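Local coordinates for protein peptidase M42 (Thaumarchaeota archaeon SCGC AB-539-E09, PDB 5DS0) that probably acts as a cobalt-binding M42 (TET) aminopeptidase that trims residues from the N termini of peptides, at residues M109-K117 with V131-I140; M10-P19 with P158-S166. One frame throughout, in Å; residues are numbered along the deposited sequence.

Contact 1: residues M109-K117 with V131-I140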
HETATM    1  N   MSE C 109     -11.991 -48.203   1.142  1.00 43.43           N
HETATM    2  CA  MSE C 109     -12.305 -46.803   0.855  1.00 42.21           C
HETATM    3  C   MSE C 109     -12.801 -46.097   2.078  1.00 40.84           C
HETATM    4  O   MSE C 109     -13.688 -46.566   2.767  1.00 40.95           O
HETATM    5  CB  MSE C 109     -13.384 -46.692  -0.218  1.00 43.21           C
HETATM    6  CG  MSE C 109     -12.966 -47.276  -1.564  1.00 45.90           C
HETATM    7 SE   MSE C 109     -11.348 -46.408  -2.321  0.82 52.10          SE
HETATM    8  CE  MSE C 109     -11.025 -47.652  -3.813  1.00 51.80           C
ATOM      9  N   VAL C 110     -12.232 -44.934   2.346  1.00 40.51           N
ATOM     10  CA  VAL C 110     -12.661 -44.092   3.453  1.00 40.74           C
ATOM     11  C   VAL C 110     -13.061 -42.717   2.932  1.00 39.39           C
ATOM     12  O   VAL C 110     -12.268 -42.036   2.298  1.00 38.15           O
ATOM     13  CB  VAL C 110     -11.527 -43.914   4.465  1.00 41.65           C
ATOM     14  CG1 VAL C 110     -11.937 -42.943   5.571  1.00 41.93           C
ATOM     15  CG2 VAL C 110     -11.121 -45.263   5.042  1.00 41.94           C
ATOM     16  N   HIS C 111     -14.290 -42.308   3.221  1.00 39.40           N
ATOM     17  CA  HIS C 111     -14.804 -41.052   2.703  1.00 39.07           C
ATOM     18  C   HIS C 111     -14.469 -39.900   3.606  1.00 37.99           C
ATOM     19  O   HIS C 111     -14.349 -40.060   4.813  1.00 38.45           O
ATOM     20  CB  HIS C 111     -16.308 -41.138   2.521  1.00 40.03           C
ATOM     21  CG  HIS C 111     -16.707 -42.143   1.507  1.00 41.29           C
ATOM     22  ND1 HIS C 111     -16.689 -41.878   0.158  1.00 42.51           N
ATOM     23  CD2 HIS C 111     -17.081 -43.435   1.631  1.00 42.93           C
ATOM     24  CE1 HIS C 111     -17.065 -42.954  -0.508  1.00 43.23           C
ATOM     25  NE2 HIS C 111     -17.310 -43.912   0.364  1.00 43.82           N
ATOM     26  N   GLY C 112     -14.333 -38.731   2.997  1.00 37.25           N
ATOM     27  CA  GLY C 112     -14.040 -37.509   3.718  1.00 36.62           C
ATOM     28  C   GLY C 112     -14.395 -36.250   2.943  1.00 36.46           C
ATOM     29  O   GLY C 112     -14.876 -36.308   1.802  1.00 35.98           O
ATOM     30  N   ILE C 113     -14.156 -35.114   3.585  1.00 36.07           N
ATOM     31  CA  ILE C 113     -14.528 -33.825   3.060  1.00 35.78           C
ATOM     32  C   ILE C 113     -13.354 -32.889   3.202  1.00 35.77           C
ATOM     33  O   ILE C 113     -12.756 -32.819   4.260  1.00 35.28           O
ATOM     34  CB  ILE C 113     -15.669 -33.225   3.873  1.00 36.19           C
ATOM     35  CG1 ILE C 113     -16.882 -34.144   3.858  1.00 36.58           C
ATOM     36  CG2 ILE C 113     -16.072 -31.876   3.304  1.00 36.58           C
ATOM     37  CD1 ILE C 113     -17.894 -33.807   4.931  1.00 37.41           C
ATOM     38  N   ILE C 114     -13.040 -32.141   2.148  1.00 36.40           N
ATOM     39  CA  ILE C 114     -11.986 -31.139   2.238  1.00 36.48           C
ATOM     40  C   ILE C 114     -12.510 -29.958   3.048  1.00 38.04           C
ATOM     41  O   ILE C 114     -13.600 -29.431   2.776  1.00 39.10           O
ATOM     42  CB  ILE C 114     -11.529 -30.672   0.860  1.00 36.18           C
ATOM     43  CG1 ILE C 114     -10.954 -31.852   0.075  1.00 36.11           C
ATOM     44  CG2 ILE C 114     -10.471 -29.597   0.999  1.00 36.32           C
ATOM     45  CD1 ILE C 114     -10.550 -31.520  -1.352  1.00 35.83           C
ATOM     46  N   ALA C 115     -11.756 -29.564   4.063  1.00 39.67           N
ATOM     47  CA  ALA C 115     -12.214 -28.540   5.000  1.00 42.42           C
ATOM     48  C   ALA C 115     -11.106 -27.600   5.400  1.00 44.51           C
ATOM     49  O   ALA C 115      -9.925 -27.870   5.168  1.00 43.85           O
ATOM     50  CB  ALA C 115     -12.792 -29.191   6.240  1.00 42.76           C
ATOM     51  N   SER C 116     -11.506 -26.478   5.984  1.00 48.22           N
ATOM     52  CA  SER C 116     -10.559 -25.533   6.562  1.00 51.95           C
ATOM     53  C   SER C 116     -11.118 -25.016   7.867  1.00 57.41           C
ATOM     54  O   SER C 116     -12.218 -25.385   8.269  1.00 60.07           O
ATOM     55  CB  SER C 116     -10.315 -24.362   5.618  1.00 51.23           C
ATOM     56  OG  SER C 116     -11.446 -23.516   5.558  1.00 50.87           O
ATOM     57  N   LYS C 117     -10.360 -24.153   8.526  1.00 63.01           N
ATOM     58  CA  LYS C 117     -10.909 -23.391   9.635  1.00 67.55           C
ATOM     59  C   LYS C 117     -12.061 -22.543   9.113  1.00 65.36           C
ATOM     60  O   LYS C 117     -11.913 -21.898   8.072  1.00 62.68           O
ATOM     61  CB  LYS C 117      -9.850 -22.486  10.259  1.00 74.26           C
ATOM     62  CG  LYS C 117      -8.991 -23.184  11.297  1.00 80.53           C
ATOM     63  CD  LYS C 117      -7.927 -22.244  11.850  1.00 86.47           C
ATOM     64  CE  LYS C 117      -6.722 -22.137  10.917  1.00 86.05           C
ATOM     65  NZ  LYS C 117      -5.721 -21.180  11.447  1.00 86.33           N
ATOM     66  N   VAL C 131      -8.213 -19.179   0.962  1.00 43.99           N
ATOM     67  CA  VAL C 131      -7.648 -20.269   1.736  1.00 43.27           C
ATOM     68  C   VAL C 131      -6.724 -21.089   0.832  1.00 42.97           C
ATOM     69  O   VAL C 131      -7.160 -21.616  -0.196  1.00 41.00           O
ATOM     70  CB  VAL C 131      -8.739 -21.174   2.324  1.00 42.71           C
ATOM     71  CG1 VAL C 131      -8.120 -22.293   3.152  1.00 42.82           C
ATOM     72  CG2 VAL C 131      -9.699 -20.362   3.175  1.00 42.98           C
ATOM     73  N   GLU C 132      -5.448 -21.162   1.203  1.00 42.99           N
ATOM     74  CA  GLU C 132      -4.481 -21.924   0.432  1.00 43.94           C
ATOM     75  C   GLU C 132      -4.636 -23.408   0.762  1.00 42.50           C
ATOM     76  O   GLU C 132      -5.047 -23.762   1.856  1.00 41.71           O
ATOM     77  CB  GLU C 132      -3.043 -21.479   0.744  1.00 46.46           C
ATOM     78  CG  GLU C 132      -2.671 -20.023   0.439  1.00 48.83           C
ATOM     79  CD  GLU C 132      -2.727 -19.633  -1.048  1.00 50.56           C
ATOM     80  OE1 GLU C 132      -2.904 -20.521  -1.916  1.00 48.99           O
ATOM     81  OE2 GLU C 132      -2.586 -18.415  -1.352  1.00 52.21           O
ATOM     82  N   ALA C 133      -4.276 -24.265  -0.183  1.00 41.46           N
ATOM     83  CA  ALA C 133      -4.385 -25.700  -0.004  1.00 41.30           C
ATOM     84  C   ALA C 133      -3.512 -26.229   1.140  1.00 43.33           C
ATOM     85  O   ALA C 133      -3.863 -27.201   1.792  1.00 42.13           O
ATOM     86  CB  ALA C 133      -4.046 -26.406  -1.305  1.00 40.52           C
ATOM     87  N   ARG C 134      -2.364 -25.602   1.359  1.00 46.86           N
ATOM     88  CA  ARG C 134      -1.495 -25.940   2.503  1.00 49.52           C
ATOM     89  C   ARG C 134      -2.223 -25.847   3.856  1.00 48.67           C
ATOM     90  O   ARG C 134      -1.877 -26.574   4.782  1.00 48.99           O
ATOM     91  CB  ARG C 134      -0.224 -25.065   2.515  1.00 52.25           C
ATOM     92  CG  ARG C 134      -0.493 -23.559   2.468  1.00 56.90           C
ATOM     93  CD  ARG C 134       0.757 -22.703   2.461  1.00 60.82           C
ATOM     94  NE  ARG C 134       1.505 -22.943   3.691  1.00 64.87           N
ATOM     95  CZ  ARG C 134       2.688 -23.561   3.756  1.00 69.81           C
ATOM     96  NH1 ARG C 134       3.254 -23.733   4.942  1.00 70.42           N
ATOM     97  NH2 ARG C 134       3.327 -23.988   2.654  1.00 73.02           N
ATOM     98  N   ASP C 135      -3.232 -24.981   3.957  1.00 47.77           N
ATOM     99  CA  ASP C 135      -4.012 -24.803   5.198  1.00 48.51           C
ATOM    100  C   ASP C 135      -5.332 -25.560   5.217  1.00 45.94           C
ATOM    101  O   ASP C 135      -6.178 -25.294   6.076  1.00 44.15           O
ATOM    102  CB  ASP C 135      -4.330 -23.322   5.433  1.00 50.50           C
ATOM    103  CG  ASP C 135      -3.085 -22.448   5.451  1.00 54.14           C
ATOM    104  OD1 ASP C 135      -2.041 -22.885   5.989  1.00 56.69           O
ATOM    105  OD2 ASP C 135      -3.156 -21.318   4.915  1.00 55.62           O
HETATM  106  N   MSE C 136      -5.526 -26.481   4.275  1.00 43.46           N
HETATM  107  CA  MSE C 136      -6.742 -27.288   4.247  1.00 42.10           C
HETATM  108  C   MSE C 136      -6.444 -28.638   4.825  1.00 41.75           C
HETATM  109  O   MSE C 136      -5.288 -28.986   5.039  1.00 41.71           O
HETATM  110  CB  MSE C 136      -7.228 -27.463   2.820  1.00 40.95           C
HETATM  111  CG  MSE C 136      -7.703 -26.151   2.227  1.00 40.42           C
HETATM  112 SE   MSE C 136      -8.344 -26.447   0.379  0.76 40.21          SE
HETATM  113  CE  MSE C 136      -8.401 -24.548  -0.147  1.00 39.72           C
ATOM    114  N   PHE C 137      -7.490 -29.405   5.111  1.00 40.89           N
ATOM    115  CA  PHE C 137      -7.328 -30.799   5.495  1.00 41.62           C
ATOM    116  C   PHE C 137      -8.576 -31.554   5.147  1.00 40.38           C
ATOM    117  O   PHE C 137      -9.542 -30.985   4.672  1.00 41.29           O
ATOM    118  CB  PHE C 137      -7.018 -30.945   6.985  1.00 43.83           C
ATOM    119  CG  PHE C 137      -7.607 -29.890   7.789  1.00 45.82           C
ATOM    120  CD1 PHE C 137      -8.964 -29.908   8.036  1.00 46.78           C
ATOM    121  CD2 PHE C 137      -6.822 -28.834   8.248  1.00 48.78           C
ATOM    122  CE1 PHE C 137      -9.560 -28.892   8.755  1.00 49.47           C
ATOM    123  CE2 PHE C 137      -7.400 -27.797   8.961  1.00 50.87           C
ATOM    124  CZ  PHE C 137      -8.779 -27.829   9.218  1.00 51.40           C
ATOM    125  N   ILE C 138      -8.543 -32.852   5.398  1.00 39.28           N
ATOM    126  CA  ILE C 138      -9.635 -33.720   5.075  1.00 37.30           C
ATOM    127  C   ILE C 138     -10.225 -34.216   6.367  1.00 37.52           C
ATOM    128  O   ILE C 138      -9.521 -34.725   7.242  1.00 38.07           O
ATOM    129  CB  ILE C 138      -9.150 -34.869   4.182  1.00 36.52           C
ATOM    130  CG1 ILE C 138      -8.829 -34.306   2.800  1.00 36.00           C
ATOM    131  CG2 ILE C 138     -10.196 -35.957   4.049  1.00 35.95           C
ATOM    132  CD1 ILE C 138      -7.807 -35.112   2.058  1.00 35.99           C
ATOM    133  N   ASP C 139     -11.538 -34.072   6.454  1.00 37.43           N
ATOM    134  CA  ASP C 139     -12.310 -34.499   7.593  1.00 37.68           C
ATOM    135  C   ASP C 139     -12.947 -35.807   7.221  1.00 37.32           C
ATOM    136  O   ASP C 139     -13.716 -35.870   6.267  1.00 36.52           O
ATOM    137  CB  ASP C 139     -13.386 -33.463   7.891  1.00 38.11           C
ATOM    138  CG  ASP C 139     -14.180 -33.779   9.137  1.00 39.36           C
ATOM    139  OD1 ASP C 139     -14.034 -34.886   9.702  1.00 41.62           O
ATOM    140  OD2 ASP C 139     -14.957 -32.905   9.569  1.00 39.56           O
ATOM    141  N   ILE C 140     -12.648 -36.850   7.989  1.00 37.83           N
ATOM    142  CA  ILE C 140     -13.220 -38.175   7.732  1.00 37.83           C
ATOM    143  C   ILE C 140     -14.192 -38.601   8.834  1.00 38.45           C
ATOM    144  O   ILE C 140     -14.547 -39.777   8.925  1.00 38.79           O
ATOM    145  CB  ILE C 140     -12.129 -39.247   7.544  1.00 37.45           C
ATOM    146  CG1 ILE C 140     -11.244 -39.336   8.789  1.00 38.32           C
ATOM    147  CG2 ILE C 140     -11.283 -38.919   6.334  1.00 36.64           C
ATOM    148  CD1 ILE C 140     -10.396 -40.586   8.855  1.00 38.15           C
TER
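Ile-113 and Asp-139 exchange two backbone hydrogen bonds, Asp-139 N to Ile-113 O (2.8 Å) being almost straight at 175° and Ile-113 N to Asp-139 O more bent at 146°. Two residues on, Ala-115 N reaches Phe-137 O at 2.7 Å, and Phe-137 N returns a bond to Ala-115 O at 2.9 Å. Ile-114 and Ile-138 form the non-hydrogen-bonded pair in between, where the CA-H of Ile-138 also approaches Ile-113 O. The carboxylate of Asp-139 serves partners beyond the two strands: OD1 takes the N-H of Gly-141 and a salt bridge from Arg-322 of a neighbouring subunit, and OD2 bonds to His-323 of that subunit. These antiparallel strands adjoin in the closed six-stranded barrel that M42 peptidases carry as a dimerisation domain beside the catalytic one. Strand 100-105 flanks 109-115, and strand 82-88 flanks 137-139. Ile-113, Ala-115, Phe-137 and Asp-139 share one face of the sheet, from which Ile-113, Ala-115 and Asp-139 meet the neighbouring subunit. There the Phe-137 ring lies over the backbone of the opposite strand: Ala-115 O sits above one ring face, offset toward the rim, while CE1 comes 4.1 Å from Ala-115 CB. Ile-114 and Ile-138 turn to the other face and touch through their CG1 atoms at 4.2 Å. Met-136, a selenomethionine, runs extended beyond CG, which brings its SE obliquely against Ile-114 CG2 at 3.9 Å. At one end of the contact Val-110 CG1 rests on Ile-140 CG2; at the other, Ser-116 CB packs on Val-131 CG1 at 3.9 Å.

Contact 2: residues M10-P19 with P158-S166. With GOL (glycerol), chain V.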
HETATM    1  N   MSE C  10     -17.131 -46.350 -20.266  1.00 39.47           N
HETATM    2  CA  MSE C  10     -16.987 -44.932 -19.935  1.00 38.98           C
HETATM    3  C   MSE C  10     -17.288 -44.717 -18.483  1.00 38.35           C
HETATM    4  O   MSE C  10     -16.481 -44.169 -17.770  1.00 37.08           O
HETATM    5  CB  MSE C  10     -17.843 -44.025 -20.822  1.00 40.07           C
HETATM    6  CG  MSE C  10     -17.257 -42.623 -20.800  1.00 41.10           C
HETATM    7 SE   MSE C  10     -18.358 -41.308 -21.797  0.78 45.79          SE
HETATM    8  CE  MSE C  10     -17.792 -41.905 -23.585  1.00 45.32           C
ATOM      9  N   LYS C  11     -18.455 -45.150 -18.031  1.00 39.25           N
ATOM     10  CA  LYS C  11     -18.858 -44.982 -16.632  1.00 39.95           C
ATOM     11  C   LYS C  11     -17.814 -45.548 -15.674  1.00 38.59           C
ATOM     12  O   LYS C  11     -17.420 -44.911 -14.714  1.00 37.62           O
ATOM     13  CB  LYS C  11     -20.216 -45.661 -16.396  1.00 41.55           C
ATOM     14  CG  LYS C  11     -20.780 -45.525 -14.998  1.00 43.17           C
ATOM     15  CD  LYS C  11     -22.184 -46.094 -14.951  1.00 46.25           C
ATOM     16  CE  LYS C  11     -23.030 -45.489 -13.840  1.00 48.66           C
ATOM     17  NZ  LYS C  11     -22.647 -46.077 -12.528  1.00 50.41           N
ATOM     18  N   THR C  12     -17.380 -46.758 -15.949  1.00 38.41           N
ATOM     19  CA  THR C  12     -16.468 -47.449 -15.070  1.00 38.57           C
ATOM     20  C   THR C  12     -15.122 -46.753 -14.974  1.00 37.62           C
ATOM     21  O   THR C  12     -14.546 -46.661 -13.887  1.00 37.51           O
ATOM     22  CB  THR C  12     -16.298 -48.891 -15.551  1.00 39.14           C
ATOM     23  OG1 THR C  12     -17.571 -49.523 -15.478  1.00 40.56           O
ATOM     24  CG2 THR C  12     -15.333 -49.662 -14.681  1.00 39.08           C
ATOM     25  N   LEU C  13     -14.627 -46.281 -16.110  1.00 37.09           N
ATOM     26  CA  LEU C  13     -13.396 -45.493 -16.154  1.00 36.90           C
ATOM     27  C   LEU C  13     -13.473 -44.209 -15.339  1.00 36.86           C
ATOM     28  O   LEU C  13     -12.630 -43.964 -14.487  1.00 37.09           O
ATOM     29  CB  LEU C  13     -13.057 -45.096 -17.593  1.00 36.49           C
ATOM     30  CG  LEU C  13     -12.512 -46.176 -18.522  1.00 35.68           C
ATOM     31  CD1 LEU C  13     -12.443 -45.622 -19.937  1.00 35.40           C
ATOM     32  CD2 LEU C  13     -11.152 -46.637 -18.057  1.00 34.94           C
HETATM   33  N   MSE C  14     -14.480 -43.390 -15.609  1.00 37.40           N
HETATM   34  CA  MSE C  14     -14.614 -42.110 -14.926  1.00 37.54           C
HETATM   35  C   MSE C  14     -14.881 -42.287 -13.450  1.00 38.17           C
HETATM   36  O   MSE C  14     -14.639 -41.361 -12.674  1.00 39.63           O
HETATM   37  CB  MSE C  14     -15.747 -41.265 -15.503  1.00 37.68           C
HETATM   38  CG  MSE C  14     -15.655 -40.949 -16.995  1.00 37.47           C
HETATM   39 SE   MSE C  14     -13.820 -40.655 -17.656  0.75 37.83          SE
HETATM   40  CE  MSE C  14     -14.039 -41.470 -19.430  1.00 37.90           C
ATOM     41  N   GLU C  15     -15.411 -43.443 -13.045  1.00 37.34           N
ATOM     42  CA  GLU C  15     -15.698 -43.686 -11.636  1.00 37.12           C
ATOM     43  C   GLU C  15     -14.589 -44.442 -10.910  1.00 36.22           C
ATOM     44  O   GLU C  15     -14.586 -44.510  -9.696  1.00 35.52           O
ATOM     45  CB  GLU C  15     -17.032 -44.414 -11.481  1.00 38.24           C
ATOM     46  CG  GLU C  15     -18.242 -43.512 -11.707  1.00 39.23           C
ATOM     47  CD  GLU C  15     -19.559 -44.191 -11.379  1.00 40.73           C
ATOM     48  OE1 GLU C  15     -19.550 -45.434 -11.191  1.00 41.56           O
ATOM     49  OE2 GLU C  15     -20.602 -43.490 -11.314  1.00 41.28           O
ATOM     50  N   ALA C  16     -13.639 -44.989 -11.660  1.00 35.93           N
ATOM     51  CA  ALA C  16     -12.517 -45.738 -11.088  1.00 35.14           C
ATOM     52  C   ALA C  16     -11.597 -44.883 -10.262  1.00 35.15           C
ATOM     53  O   ALA C  16     -11.472 -43.675 -10.478  1.00 36.13           O
ATOM     54  CB  ALA C  16     -11.715 -46.405 -12.192  1.00 34.74           C
ATOM     55  N   PHE C  17     -10.913 -45.535  -9.337  1.00 35.24           N
ATOM     56  CA  PHE C  17      -9.895 -44.901  -8.511  1.00 34.90           C
ATOM     57  C   PHE C  17      -8.539 -44.979  -9.213  1.00 34.53           C
ATOM     58  O   PHE C  17      -8.025 -46.084  -9.418  1.00 34.71           O
ATOM     59  CB  PHE C  17      -9.833 -45.635  -7.173  1.00 35.16           C
ATOM     60  CG  PHE C  17      -8.955 -44.985  -6.152  1.00 35.40           C
ATOM     61  CD1 PHE C  17      -7.576 -45.133  -6.203  1.00 35.38           C
ATOM     62  CD2 PHE C  17      -9.505 -44.264  -5.111  1.00 35.84           C
ATOM     63  CE1 PHE C  17      -6.763 -44.554  -5.257  1.00 35.50           C
ATOM     64  CE2 PHE C  17      -8.698 -43.674  -4.158  1.00 36.45           C
ATOM     65  CZ  PHE C  17      -7.321 -43.817  -4.235  1.00 36.32           C
ATOM     66  N   GLY C  18      -7.938 -43.832  -9.549  1.00 34.32           N
ATOM     67  CA  GLY C  18      -6.608 -43.851 -10.159  1.00 34.27           C
ATOM     68  C   GLY C  18      -5.865 -42.537 -10.283  1.00 34.66           C
ATOM     69  O   GLY C  18      -5.657 -42.048 -11.392  1.00 35.87           O
ATOM     70  N   PRO C  19      -5.422 -41.962  -9.157  1.00 34.61           N
ATOM     71  CA  PRO C  19      -4.635 -40.726  -9.193  1.00 34.29           C
ATOM     72  C   PRO C  19      -3.206 -41.006  -9.622  1.00 34.43           C
ATOM     73  O   PRO C  19      -2.801 -42.164  -9.623  1.00 34.55           O
ATOM     74  CB  PRO C  19      -4.677 -40.244  -7.747  1.00 34.60           C
ATOM     75  CG  PRO C  19      -4.840 -41.486  -6.947  1.00 34.90           C
ATOM     76  CD  PRO C  19      -5.537 -42.508  -7.800  1.00 34.68           C
ATOM     77  N   PRO C 158      -3.242 -42.806  -1.118  1.00 37.85           N
ATOM     78  CA  PRO C 158      -3.790 -42.010  -2.225  1.00 36.48           C
ATOM     79  C   PRO C 158      -5.235 -41.585  -2.032  1.00 35.29           C
ATOM     80  O   PRO C 158      -6.001 -42.255  -1.346  1.00 34.87           O
ATOM     81  CB  PRO C 158      -3.687 -42.956  -3.413  1.00 36.48           C
ATOM     82  CG  PRO C 158      -3.840 -44.306  -2.815  1.00 37.40           C
ATOM     83  CD  PRO C 158      -3.166 -44.236  -1.470  1.00 38.08           C
ATOM     84  N   ILE C 159      -5.578 -40.457  -2.634  1.00 34.59           N
ATOM     85  CA  ILE C 159      -6.894 -39.838  -2.493  1.00 34.07           C
ATOM     86  C   ILE C 159      -7.402 -39.371  -3.848  1.00 33.36           C
ATOM     87  O   ILE C 159      -6.652 -38.789  -4.632  1.00 32.75           O
ATOM     88  CB  ILE C 159      -6.826 -38.605  -1.576  1.00 33.98           C
ATOM     89  CG1 ILE C 159      -6.053 -38.929  -0.293  1.00 34.45           C
ATOM     90  CG2 ILE C 159      -8.230 -38.114  -1.245  1.00 33.81           C
ATOM     91  CD1 ILE C 159      -5.800 -37.732   0.594  1.00 34.66           C
ATOM     92  N   VAL C 160      -8.671 -39.625  -4.121  1.00 33.45           N
ATOM     93  CA  VAL C 160      -9.301 -39.086  -5.321  1.00 33.65           C
ATOM     94  C   VAL C 160     -10.571 -38.335  -4.999  1.00 33.71           C
ATOM     95  O   VAL C 160     -11.175 -38.535  -3.949  1.00 34.49           O
ATOM     96  CB  VAL C 160      -9.689 -40.165  -6.341  1.00 34.07           C
ATOM     97  CG1 VAL C 160      -8.452 -40.869  -6.869  1.00 34.63           C
ATOM     98  CG2 VAL C 160     -10.679 -41.152  -5.739  1.00 34.33           C
ATOM     99  N   PRO C 161     -10.991 -37.475  -5.923  1.00 33.53           N
ATOM    100  CA  PRO C 161     -12.297 -36.861  -5.812  1.00 33.53           C
ATOM    101  C   PRO C 161     -13.399 -37.910  -5.837  1.00 33.69           C
ATOM    102  O   PRO C 161     -13.253 -38.933  -6.496  1.00 33.61           O
ATOM    103  CB  PRO C 161     -12.380 -35.983  -7.074  1.00 33.51           C
ATOM    104  CG  PRO C 161     -10.974 -35.759  -7.498  1.00 33.47           C
ATOM    105  CD  PRO C 161     -10.250 -37.005  -7.108  1.00 33.67           C
ATOM    106  N   TRP C 162     -14.504 -37.629  -5.159  1.00 34.26           N
ATOM    107  CA  TRP C 162     -15.701 -38.448  -5.265  1.00 34.87           C
ATOM    108  C   TRP C 162     -16.662 -37.777  -6.218  1.00 33.91           C
ATOM    109  O   TRP C 162     -17.104 -36.660  -5.956  1.00 34.36           O
ATOM    110  CB  TRP C 162     -16.358 -38.599  -3.900  1.00 36.25           C
ATOM    111  CG  TRP C 162     -17.513 -39.543  -3.934  1.00 37.67           C
ATOM    112  CD1 TRP C 162     -17.461 -40.914  -3.820  1.00 38.26           C
ATOM    113  CD2 TRP C 162     -18.885 -39.202  -4.108  1.00 38.03           C
ATOM    114  NE1 TRP C 162     -18.721 -41.431  -3.918  1.00 39.05           N
ATOM    115  CE2 TRP C 162     -19.615 -40.405  -4.091  1.00 38.92           C
ATOM    116  CE3 TRP C 162     -19.574 -37.993  -4.275  1.00 38.25           C
ATOM    117  CZ2 TRP C 162     -21.008 -40.436  -4.236  1.00 39.33           C
ATOM    118  CZ3 TRP C 162     -20.956 -38.019  -4.412  1.00 38.33           C
ATOM    119  CH2 TRP C 162     -21.658 -39.235  -4.393  1.00 38.79           C
ATOM    120  N   SER C 163     -16.987 -38.448  -7.319  1.00 33.17           N
ATOM    121  CA  SER C 163     -17.746 -37.824  -8.407  1.00 32.40           C
ATOM    122  C   SER C 163     -18.399 -38.833  -9.337  1.00 32.09           C
ATOM    123  O   SER C 163     -17.747 -39.390 -10.213  1.00 32.88           O
ATOM    124  CB  SER C 163     -16.816 -36.932  -9.217  1.00 31.92           C
ATOM    125  OG  SER C 163     -17.546 -36.153 -10.142  1.00 31.90           O
ATOM    126  N   PRO C 164     -19.693 -39.079  -9.157  1.00 32.07           N
ATOM    127  CA  PRO C 164     -20.374 -40.085  -9.973  1.00 31.95           C
ATOM    128  C   PRO C 164     -20.505 -39.671 -11.417  1.00 31.68           C
ATOM    129  O   PRO C 164     -20.590 -38.483 -11.733  1.00 31.69           O
ATOM    130  CB  PRO C 164     -21.766 -40.174  -9.360  1.00 32.27           C
ATOM    131  CG  PRO C 164     -21.679 -39.504  -8.040  1.00 32.56           C
ATOM    132  CD  PRO C 164     -20.579 -38.500  -8.138  1.00 32.44           C
ATOM    133  N   PHE C 165     -20.580 -40.664 -12.281  1.00 31.57           N
ATOM    134  CA  PHE C 165     -20.751 -40.434 -13.692  1.00 31.55           C
ATOM    135  C   PHE C 165     -22.229 -40.483 -14.083  1.00 31.36           C
ATOM    136  O   PHE C 165     -22.964 -41.393 -13.676  1.00 31.61           O
ATOM    137  CB  PHE C 165     -19.995 -41.497 -14.469  1.00 32.15           C
ATOM    138  CG  PHE C 165     -20.115 -41.349 -15.954  1.00 32.69           C
ATOM    139  CD1 PHE C 165     -19.223 -40.551 -16.652  1.00 32.57           C
ATOM    140  CD2 PHE C 165     -21.124 -41.999 -16.650  1.00 33.20           C
ATOM    141  CE1 PHE C 165     -19.328 -40.421 -18.024  1.00 32.95           C
ATOM    142  CE2 PHE C 165     -21.243 -41.865 -18.017  1.00 33.23           C
ATOM    143  CZ  PHE C 165     -20.342 -41.081 -18.706  1.00 33.19           C
ATOM    144  N   SER C 166     -22.652 -39.508 -14.878  1.00 30.74           N
ATOM    145  CA  SER C 166     -23.969 -39.548 -15.489  1.00 30.82           C
ATOM    146  C   SER C 166     -23.943 -38.839 -16.817  1.00 30.37           C
ATOM    147  O   SER C 166     -22.932 -38.254 -17.204  1.00 29.95           O
ATOM    148  CB  SER C 166     -25.002 -38.921 -14.571  1.00 30.99           C
ATOM    149  OG  SER C 166     -24.913 -37.517 -14.601  1.00 31.18           O
TER
HETATM  150  C1  GOL V 403     -19.311 -43.522  -6.859  1.00 50.03           C
HETATM  151  O1  GOL V 403     -20.237 -44.301  -7.634  1.00 55.90           O
HETATM  152  C2  GOL V 403     -18.050 -43.252  -7.683  1.00 46.62           C
HETATM  153  O2  GOL V 403     -17.072 -44.251  -7.369  1.00 44.96           O
HETATM  154  C3  GOL V 403     -17.562 -41.830  -7.399  1.00 43.85           C
HETATM  155  O3  GOL V 403     -16.203 -41.570  -7.780  1.00 40.17           O
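Phe-165 gives its backbone N-H to Glu-15 OE2 (3.0 Å, 174° at the hydrogen), which accepts through its anti lone pair, the one turned away from OE1. The Phe-165 ring settles on the helix carrying that glutamate: Lys-11 CA stands over one face, 4.1 Å from the ring centroid, while Met-14 CG comes to CD1 at 3.6 Å. Met-10 SE meets CZ at 3.7 Å, an oblique Met-aromatic contact. Farther along, Phe-17 CG lies anti to the backbone N (chi1 -172°), which carries the ring out to strand 158-161, where it takes Val-160 CG1 over the centre of one face and Pro-158 O in plane at its edge. The same CG1 also touches Pro-19 CD at 3.5 Å, so one methyl serves both the ring and the proline. Glu-15 OE1 is drawn toward Lys-11 NZ by a weak salt bridge of 3.4 Å. Replacing Glu-15 by an alanine would probably leave the Phe-165 N-H without its acceptor and the Lys-11 ammonium without its mate. A glycerol bridges Glu-15 O and Ser-163 N through weak hydrogen bonds. Beyond the ring, the ends of Met-10 and Met-14 go on to helix 179-197, whose Arg-182 binds Leu-13 O and Ala-16 O; Glu-69 takes Gly-18 N. The join between the N-terminal helix and the chain leaving barrel strand 158-161 thus rests mainly on apolar packing, with a single hydrogen bond from segment to segment; the nearby ammonium of Lys-11 probably favours the ionised form of the carboxylate that accepts it.

How the contacts relate
From the N terminus, the end of helix 2-15 and the turn after it supply the first half of contact 2. The chain then passes through helix 24-34 and strands of the large mixed sheet, and lays down three barrel strands, before strand 109-115, which contact 1 joins to 131-140 across a 13-residue connection holding the short helix 124-127. Only afterwards does 158-166 come back to 10-19, so contact 2 closes a far longer loop, with contact 1 wholly within it and no crossing. Contact 1 knits neighbouring barrel strands; contact 2 fastens the barrel's strand 158-161 and its exit to the N-terminal helical region. They meet where Ile-138 packs on Ile-159, His-111 on Trp-162 and Met-109 on Phe-17.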